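Local atomic coordinates of SAM dependent methyltransferase (Aquifex aeolicus, PDB entry 3DH0), a protein that binds S-adenosylmethionine and probably transfers its methyl group to a substrate, as expected of a class I (Rossmann-like) methyltransferase. Residues Glu22-Glu27 with Gly49-Tyr54; Phe109-Phe114 with Ala140-Lys145. All blocks are in the same frame, centred on the assembly; numbering follows the deposited sequence.

Contact 1: Glu22-Glu27 with Gly49-Tyr54; sequences ELFDPE and GFYLPY. With SAM (S-adenosylmethionine), chain C.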
loop_
_atom_site.group_PDB
_atom_site.type_symbol
_atom_site.label_atom_id
_atom_site.label_comp_id
_atom_site.label_asym_id
_atom_site.label_seq_id
_atom_site.Cartn_x
_atom_site.Cartn_y
_atom_site.Cartn_z
ATOM N N GLU A 22 -11.058 -9.163 8.756
ATOM C CA GLU A 22 -11.647 -10.378 8.216
ATOM C C GLU A 22 -11.167 -10.657 6.795
ATOM O O GLU A 22 -11.435 -11.720 6.240
ATOM C CB GLU A 22 -13.167 -10.257 8.244
ATOM C CG GLU A 22 -13.753 -10.322 9.645
ATOM C CD GLU A 22 -15.090 -9.615 9.749
ATOM O OE1 GLU A 22 -15.749 -9.457 8.698
ATOM O OE2 GLU A 22 -15.477 -9.224 10.880
ATOM N N LEU A 23 -10.459 -9.698 6.204
ATOM C CA LEU A 23 -9.965 -9.860 4.842
ATOM C C LEU A 23 -8.694 -10.677 4.845
ATOM O O LEU A 23 -8.520 -11.582 4.023
ATOM C CB LEU A 23 -9.701 -8.496 4.198
ATOM C CG LEU A 23 -10.917 -7.699 3.721
ATOM C CD1 LEU A 23 -11.872 -7.468 4.874
ATOM C CD2 LEU A 23 -10.454 -6.381 3.141
ATOM N N PHE A 24 -7.809 -10.339 5.777
ATOM C CA PHE A 24 -6.529 -11.022 5.940
ATOM C C PHE A 24 -5.821 -10.477 7.164
ATOM O O PHE A 24 -6.062 -9.345 7.574
ATOM C CB PHE A 24 -5.647 -10.831 4.701
ATOM C CG PHE A 24 -5.229 -9.416 4.461
ATOM C CD1 PHE A 24 -4.102 -8.891 5.095
ATOM C CD2 PHE A 24 -5.951 -8.611 3.587
ATOM C CE1 PHE A 24 -3.696 -7.585 4.861
ATOM C CE2 PHE A 24 -5.558 -7.294 3.338
ATOM C CZ PHE A 24 -4.423 -6.775 3.977
ATOM N N ASP A 25 -4.960 -11.294 7.758
ATOM C CA ASP A 25 -4.205 -10.882 8.940
ATOM C C ASP A 25 -3.108 -9.913 8.493
ATOM O O ASP A 25 -2.229 -10.275 7.711
ATOM C CB ASP A 25 -3.571 -12.099 9.612
ATOM C CG ASP A 25 -2.985 -11.769 10.949
ATOM O OD1 ASP A 25 -3.535 -12.243 11.965
ATOM O OD2 ASP A 25 -1.986 -11.025 10.992
ATOM N N PRO A 26 -3.154 -8.664 8.976
ATOM C CA PRO A 26 -2.162 -7.659 8.609
ATOM C C PRO A 26 -0.697 -8.039 8.803
ATOM O O PRO A 26 0.066 -8.011 7.836
ATOM C CB PRO A 26 -2.570 -6.458 9.446
ATOM C CG PRO A 26 -4.039 -6.593 9.474
ATOM C CD PRO A 26 -4.220 -8.054 9.786
ATOM N N GLU A 27 -0.282 -8.396 10.021
ATOM C CA GLU A 27 1.129 -8.729 10.177
ATOM C C GLU A 27 1.547 -10.086 9.666
ATOM O O GLU A 27 2.732 -10.312 9.391
ATOM C CB GLU A 27 1.629 -8.535 11.611
ATOM C CG GLU A 27 0.728 -8.914 12.746
ATOM C CD GLU A 27 1.362 -8.510 14.087
ATOM O OE1 GLU A 27 2.501 -8.955 14.355
ATOM O OE2 GLU A 27 0.740 -7.744 14.862
ATOM N N GLY A 49 -5.370 5.303 7.347
ATOM C CA GLY A 49 -4.193 4.906 8.094
ATOM C C GLY A 49 -4.471 3.634 8.864
ATOM O O GLY A 49 -3.861 3.382 9.902
ATOM N N PHE A 50 -5.399 2.831 8.341
ATOM C CA PHE A 50 -5.812 1.583 8.967
ATOM C C PHE A 50 -4.671 0.621 9.247
ATOM O O PHE A 50 -4.485 0.208 10.381
ATOM C CB PHE A 50 -6.863 0.883 8.112
ATOM C CG PHE A 50 -7.393 -0.372 8.729
ATOM C CD1 PHE A 50 -8.180 -0.318 9.877
ATOM C CD2 PHE A 50 -7.072 -1.616 8.194
ATOM C CE1 PHE A 50 -8.641 -1.489 10.488
ATOM C CE2 PHE A 50 -7.526 -2.798 8.796
ATOM C CZ PHE A 50 -8.312 -2.733 9.946
ATOM N N TYR A 51 -3.913 0.259 8.220
ATOM C CA TYR A 51 -2.786 -0.652 8.392
ATOM C C TYR A 51 -1.529 -0.017 8.997
ATOM O O TYR A 51 -0.543 -0.698 9.226
ATOM C CB TYR A 51 -2.434 -1.295 7.055
ATOM C CG TYR A 51 -3.512 -2.198 6.525
ATOM C CD1 TYR A 51 -3.832 -3.384 7.177
ATOM C CD2 TYR A 51 -4.231 -1.864 5.389
ATOM C CE1 TYR A 51 -4.847 -4.208 6.710
ATOM C CE2 TYR A 51 -5.254 -2.691 4.915
ATOM C CZ TYR A 51 -5.549 -3.854 5.584
ATOM O OH TYR A 51 -6.550 -4.668 5.147
ATOM N N LEU A 52 -1.568 1.280 9.272
ATOM C CA LEU A 52 -0.410 1.971 9.831
ATOM C C LEU A 52 0.084 1.430 11.174
ATOM O O LEU A 52 1.290 1.332 11.407
ATOM C CB LEU A 52 -0.686 3.482 9.925
ATOM C CG LEU A 52 -0.578 4.276 8.603
ATOM C CD1 LEU A 52 -0.814 5.768 8.846
ATOM C CD2 LEU A 52 0.793 4.057 7.986
ATOM N N PRO A 53 -0.834 1.089 12.085
ATOM C CA PRO A 53 -0.366 0.559 13.371
ATOM C C PRO A 53 0.486 -0.697 13.173
ATOM O O PRO A 53 1.366 -1.006 13.972
ATOM C CB PRO A 53 -1.670 0.253 14.101
ATOM C CG PRO A 53 -2.567 1.342 13.614
ATOM C CD PRO A 53 -2.280 1.377 12.132
ATOM N N TYR A 54 0.209 -1.406 12.087
ATOM C CA TYR A 54 0.902 -2.636 11.759
ATOM C C TYR A 54 2.286 -2.390 11.232
ATOM O O TYR A 54 3.260 -2.833 11.811
ATOM C CB TYR A 54 0.069 -3.414 10.751
ATOM C CG TYR A 54 -1.262 -3.794 11.330
ATOM C CD1 TYR A 54 -1.359 -4.830 12.254
ATOM C CD2 TYR A 54 -2.410 -3.045 11.050
ATOM C CE1 TYR A 54 -2.545 -5.113 12.895
ATOM C CE2 TYR A 54 -3.616 -3.322 11.697
ATOM C CZ TYR A 54 -3.666 -4.364 12.625
ATOM O OH TYR A 54 -4.824 -4.635 13.312
HETATM N N SAM C . -5.159 1.312 1.970
HETATM C CA SAM C . -6.192 1.934 2.853
HETATM C C SAM C . -6.575 0.989 3.969
HETATM O O SAM C . -6.033 -0.116 4.016
HETATM O OXT SAM C . -7.447 1.429 4.787
HETATM C CB SAM C . -7.429 2.284 2.032
HETATM C CG SAM C . -7.008 2.923 0.771
HETATM S SD SAM C . -8.239 3.461 -0.448
HETATM C CE SAM C . -8.858 1.905 -1.090
HETATM C "C5'" SAM C . -7.199 4.098 -1.676
HETATM C "C4'" SAM C . -6.561 5.437 -1.370
HETATM O "O4'" SAM C . -5.713 5.690 -2.484
HETATM C "C3'" SAM C . -7.554 6.614 -1.435
HETATM O "O3'" SAM C . -7.656 7.093 -0.063
HETATM C "C2'" SAM C . -6.886 7.685 -2.276
HETATM O "O2'" SAM C . -6.911 9.024 -1.831
HETATM C "C1'" SAM C . -5.489 7.038 -2.531
HETATM N N9 SAM C . -4.860 7.287 -3.813
HETATM C C8 SAM C . -5.383 7.249 -5.090
HETATM N N7 SAM C . -4.508 7.512 -6.010
HETATM C C5 SAM C . -3.327 7.744 -5.306
HETATM C C6 SAM C . -2.003 8.071 -5.720
HETATM N N6 SAM C . -1.682 8.228 -7.023
HETATM N N1 SAM C . -1.028 8.233 -4.745
HETATM C C2 SAM C . -1.395 8.067 -3.451
HETATM N N3 SAM C . -2.601 7.759 -2.963
HETATM C C4 SAM C . -3.529 7.607 -3.949
HETATM O O HOH W 1 -7.094 -6.726 6.966
#
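Tyr51 and Phe24 meet beside the S-adenosylmethionine pocket, where the N-terminal segment Glu22-Glu27 packs against the residues just after the glycine-rich turn that follows strand 40-43. Their rings are nearly parallel, with planes 16° apart, but slid so far that they barely overlap. The centroids are 5.4 Å apart. The touching is done by the ends of the rings: Phe24 CZ lies 3.5 Å from Tyr51 CZ. Phe24 has its CG between the backbone N and the carbonyl carbon (chi1 65°), which brings the end of its ring nearer to the tyrosine. One water joins the same two residues. It donates to Phe24 O at 2.9 Å and accepts from Tyr51 OH at 2.8 Å. Pro26 lies further along. Its CG meets the edge of the Tyr51 ring, 3.7 Å from CE1. Its CB sits over the face of Tyr54, 3.5 Å from the ring centroid and 13° off the normal, a CH-pi contact. The proline bridges two aromatic rings, with CG at the edge of one and CB over the face of the other. Within Gly49-Tyr54, Phe50 covers a face of the Tyr51 ring with its CD2. A leucine in place of Tyr51 would probably leave the water without the hydroxyl that donates to it and open a gap beside Phe24 CZ and Pro26 CG. Asp25 caps the helix that begins at Pro26, through OD2 and Lys28 N. Phe50 and Tyr51 both line the ligand pocket, near the methionine carboxylate. The glycine-rich turn and the helix after it are the usual cofactor-binding element of Rossmann-like methyltransferases.

Contact 2: Phe109-Phe114 with Ala140-Lys145; sequences FIFMAF and AIIDWK. With SAM (S-adenosylmethionine), chain C.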
loop_
_atom_site.group_PDB
_atom_site.type_symbol
_atom_site.label_atom_id
_atom_site.label_comp_id
_atom_site.label_asym_id
_atom_site.label_seq_id
_atom_site.Cartn_x
_atom_site.Cartn_y
_atom_site.Cartn_z
ATOM N N PHE A 109 10.750 -1.040 1.475
ATOM C CA PHE A 109 9.508 -1.762 1.283
ATOM C C PHE A 109 8.410 -0.828 0.778
ATOM O O PHE A 109 8.248 0.277 1.283
ATOM C CB PHE A 109 9.088 -2.364 2.626
ATOM C CG PHE A 109 8.158 -3.519 2.506
ATOM C CD1 PHE A 109 8.653 -4.815 2.468
ATOM C CD2 PHE A 109 6.785 -3.314 2.411
ATOM C CE1 PHE A 109 7.794 -5.910 2.340
ATOM C CE2 PHE A 109 5.911 -4.390 2.284
ATOM C CZ PHE A 109 6.417 -5.700 2.246
ATOM N N ILE A 110 7.667 -1.272 -0.224
ATOM C CA ILE A 110 6.564 -0.492 -0.760
ATOM C C ILE A 110 5.296 -1.331 -0.608
ATOM O O ILE A 110 5.175 -2.409 -1.172
ATOM C CB ILE A 110 6.770 -0.153 -2.241
ATOM C CG1 ILE A 110 8.095 0.581 -2.441
ATOM C CG2 ILE A 110 5.632 0.741 -2.735
ATOM C CD1 ILE A 110 8.572 0.578 -3.890
ATOM N N PHE A 111 4.355 -0.827 0.170
ATOM C CA PHE A 111 3.104 -1.521 0.435
ATOM C C PHE A 111 1.954 -0.763 -0.206
ATOM O O PHE A 111 1.719 0.406 0.105
ATOM C CB PHE A 111 2.905 -1.604 1.946
ATOM C CG PHE A 111 1.615 -2.213 2.366
ATOM C CD1 PHE A 111 1.289 -3.512 2.002
ATOM C CD2 PHE A 111 0.746 -1.504 3.190
ATOM C CE1 PHE A 111 0.120 -4.106 2.456
ATOM C CE2 PHE A 111 -0.425 -2.076 3.653
ATOM C CZ PHE A 111 -0.743 -3.386 3.287
ATOM N N MET A 112 1.244 -1.423 -1.109
ATOM C CA MET A 112 0.121 -0.795 -1.784
ATOM C C MET A 112 -1.156 -1.599 -1.521
ATOM O O MET A 112 -1.458 -2.541 -2.245
ATOM C CB MET A 112 0.414 -0.718 -3.281
ATOM C CG MET A 112 0.044 0.611 -3.901
ATOM S SD MET A 112 0.397 0.695 -5.654
ATOM C CE MET A 112 2.125 0.487 -5.673
ATOM N N ALA A 113 -1.903 -1.227 -0.486
ATOM C CA ALA A 113 -3.128 -1.953 -0.144
ATOM C C ALA A 113 -4.420 -1.359 -0.700
ATOM O O ALA A 113 -4.881 -0.315 -0.252
ATOM C CB ALA A 113 -3.239 -2.103 1.369
ATOM N N PHE A 114 -5.006 -2.064 -1.662
ATOM C CA PHE A 114 -6.247 -1.651 -2.313
ATOM C C PHE A 114 -6.175 -0.284 -2.984
ATOM O O PHE A 114 -7.193 0.394 -3.125
ATOM C CB PHE A 114 -7.406 -1.643 -1.310
ATOM C CG PHE A 114 -7.622 -2.958 -0.627
ATOM C CD1 PHE A 114 -7.227 -3.139 0.698
ATOM C CD2 PHE A 114 -8.212 -4.019 -1.310
ATOM C CE1 PHE A 114 -7.415 -4.348 1.333
ATOM C CE2 PHE A 114 -8.408 -5.236 -0.688
ATOM C CZ PHE A 114 -8.010 -5.407 0.643
ATOM N N ALA A 140 4.970 -4.751 -2.336
ATOM C CA ALA A 140 3.852 -5.593 -1.918
ATOM C C ALA A 140 2.511 -4.983 -2.301
ATOM O O ALA A 140 2.035 -4.059 -1.656
ATOM C CB ALA A 140 3.906 -5.810 -0.423
ATOM N N ILE A 141 1.893 -5.522 -3.341
ATOM C CA ILE A 141 0.610 -5.011 -3.808
ATOM C C ILE A 141 -0.543 -5.955 -3.464
ATOM O O ILE A 141 -0.558 -7.108 -3.883
ATOM C CB ILE A 141 0.659 -4.778 -5.338
ATOM C CG1 ILE A 141 1.807 -3.824 -5.663
ATOM C CG2 ILE A 141 -0.661 -4.235 -5.832
ATOM C CD1 ILE A 141 1.967 -3.528 -7.116
ATOM N N ILE A 142 -1.511 -5.456 -2.702
ATOM C CA ILE A 142 -2.667 -6.259 -2.295
ATOM C C ILE A 142 -3.998 -5.674 -2.774
ATOM O O ILE A 142 -4.297 -4.512 -2.500
ATOM C CB ILE A 142 -2.718 -6.409 -0.746
ATOM C CG1 ILE A 142 -1.490 -7.179 -0.258
ATOM C CG2 ILE A 142 -3.993 -7.127 -0.321
ATOM C CD1 ILE A 142 -1.489 -7.480 1.231
ATOM N N ASP A 143 -4.796 -6.471 -3.480
ATOM C CA ASP A 143 -6.089 -5.982 -3.954
ATOM C C ASP A 143 -7.209 -7.019 -4.094
ATOM O O ASP A 143 -6.965 -8.218 -4.027
ATOM C CB ASP A 143 -5.921 -5.237 -5.280
ATOM C CG ASP A 143 -6.724 -3.949 -5.314
ATOM O OD1 ASP A 143 -7.898 -3.976 -4.872
ATOM O OD2 ASP A 143 -6.188 -2.912 -5.770
ATOM N N TRP A 144 -8.439 -6.542 -4.294
ATOM C CA TRP A 144 -9.610 -7.417 -4.442
ATOM C C TRP A 144 -9.527 -8.258 -5.695
ATOM O O TRP A 144 -8.897 -7.849 -6.674
ATOM C CB TRP A 144 -10.909 -6.618 -4.543
ATOM C CG TRP A 144 -11.197 -5.704 -3.415
ATOM C CD1 TRP A 144 -11.008 -4.354 -3.387
ATOM C CD2 TRP A 144 -11.770 -6.063 -2.154
ATOM N NE1 TRP A 144 -11.434 -3.846 -2.181
ATOM C CE2 TRP A 144 -11.906 -4.874 -1.408
ATOM C CE3 TRP A 144 -12.183 -7.271 -1.585
ATOM C CZ2 TRP A 144 -12.446 -4.865 -0.114
ATOM C CZ3 TRP A 144 -12.715 -7.260 -0.303
ATOM C CH2 TRP A 144 -12.842 -6.069 0.416
ATOM N N LYS A 145 -10.200 -9.411 -5.666
ATOM C CA LYS A 145 -10.249 -10.345 -6.795
ATOM C C LYS A 145 -11.145 -9.727 -7.875
ATOM O O LYS A 145 -12.006 -8.896 -7.566
ATOM C CB LYS A 145 -10.832 -11.688 -6.329
ATOM C CG LYS A 145 -9.982 -12.896 -6.680
ATOM C CD LYS A 145 -9.067 -13.322 -5.539
ATOM C CE LYS A 145 -9.778 -14.296 -4.591
ATOM N NZ LYS A 145 -8.908 -14.731 -3.453
HETATM N N SAM C . -5.159 1.312 1.970
HETATM C CA SAM C . -6.192 1.934 2.853
HETATM C C SAM C . -6.575 0.989 3.969
HETATM O O SAM C . -6.033 -0.116 4.016
HETATM O OXT SAM C . -7.447 1.429 4.787
HETATM C CB SAM C . -7.429 2.284 2.032
HETATM C CG SAM C . -7.008 2.923 0.771
HETATM S SD SAM C . -8.239 3.461 -0.448
HETATM C CE SAM C . -8.858 1.905 -1.090
HETATM C "C5'" SAM C . -7.199 4.098 -1.676
HETATM C "C4'" SAM C . -6.561 5.437 -1.370
HETATM O "O4'" SAM C . -5.713 5.690 -2.484
HETATM C "C3'" SAM C . -7.554 6.614 -1.435
HETATM O "O3'" SAM C . -7.656 7.093 -0.063
HETATM C "C2'" SAM C . -6.886 7.685 -2.276
HETATM O "O2'" SAM C . -6.911 9.024 -1.831
HETATM C "C1'" SAM C . -5.489 7.038 -2.531
HETATM N N9 SAM C . -4.860 7.287 -3.813
HETATM C C8 SAM C . -5.383 7.249 -5.090
HETATM N N7 SAM C . -4.508 7.512 -6.010
HETATM C C5 SAM C . -3.327 7.744 -5.306
HETATM C C6 SAM C . -2.003 8.071 -5.720
HETATM N N6 SAM C . -1.682 8.228 -7.023
HETATM N N1 SAM C . -1.028 8.233 -4.745
HETATM C C2 SAM C . -1.395 8.067 -3.451
HETATM N N3 SAM C . -2.601 7.759 -2.963
HETATM C C4 SAM C . -3.529 7.607 -3.949
HETATM O O HOH W 2 -3.355 -2.128 -4.561
#
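Ala140 packs its CB against the Phe109 ring, 3.7 Å from CE2, in the apolar centre on one face of two parallel strands. Phe111, Ala113, Ala140 and Ile142 share one face of the sheet. There Ile142 CD1 reaches the edge of the Phe111 ring, in its plane, 3.9 Å from CE1. The Phe111 CG is anti to the backbone N (chi1 176°), which carries the ring toward the neighbouring strand. Met112 and Ile141 meet more loosely on the other face, through CB and CG1. The strands run at 8° and are joined by four hydrogen bonds: Ala140 N to Ile110 O, Met112 N to Ala140 O, Ile142 N to Met112 O, and Phe114 N to Ile142 O. Phe114 N lies 2.7 Å from Ile142 O, nearly in line with the carbonyl bond. At their C-terminal ends the Phe114 ring lies against the Trp144 indole, with planes at 42°. Phe114 CE2 stands over one face of the indole, 3.5 Å above the plane and offset toward the rim, and Ile142 O lies over a face of the phenylalanine ring. The polar edge follows. Asp143 OD1 sits at the edge of the Phe114 ring and accepts Trp144 N at 2.7 Å with its anti lone pair. Asp143 OD2 also bonds to His117 ND1. Ala113 O takes a hydrogen bond of 2.8 Å from the amino N of S-adenosylmethionine, and Phe114 also lines that pocket. Helix 122-132 joins the two strands in a beta-alpha-beta crossover of the Rossmann-like fold. Phe109 and Phe111 bond through their backbones to strand 40-43 and the residues beside it. Strand 185-191 touches Ile141, Asp143 and Trp144, while helix 26-33 lies against Phe109, Ala140 and Ile142.

Contact 1 closes before contact 2 opens along the chain, and their centres are 11 Å apart. Contact 2 lies in the middle of the mixed seven-stranded sheet, with strands 107-113 and 137-144 side by side. Contact 1 lies at the starts of helices 26-33 and 52-59. The two touch directly: Leu23 CD2 packs 3.6 Å from both Phe114 CZ and Trp144 CH2, and Phe24 CE2 is 4.0 Å from Ile142 CG2. Both also reach S-adenosylmethionine. Contact 1 supplies residues around its carboxylate, while contact 2 holds its amino group and comes near its methyl carbon. Together they shape the methionine end of the cofactor pocket.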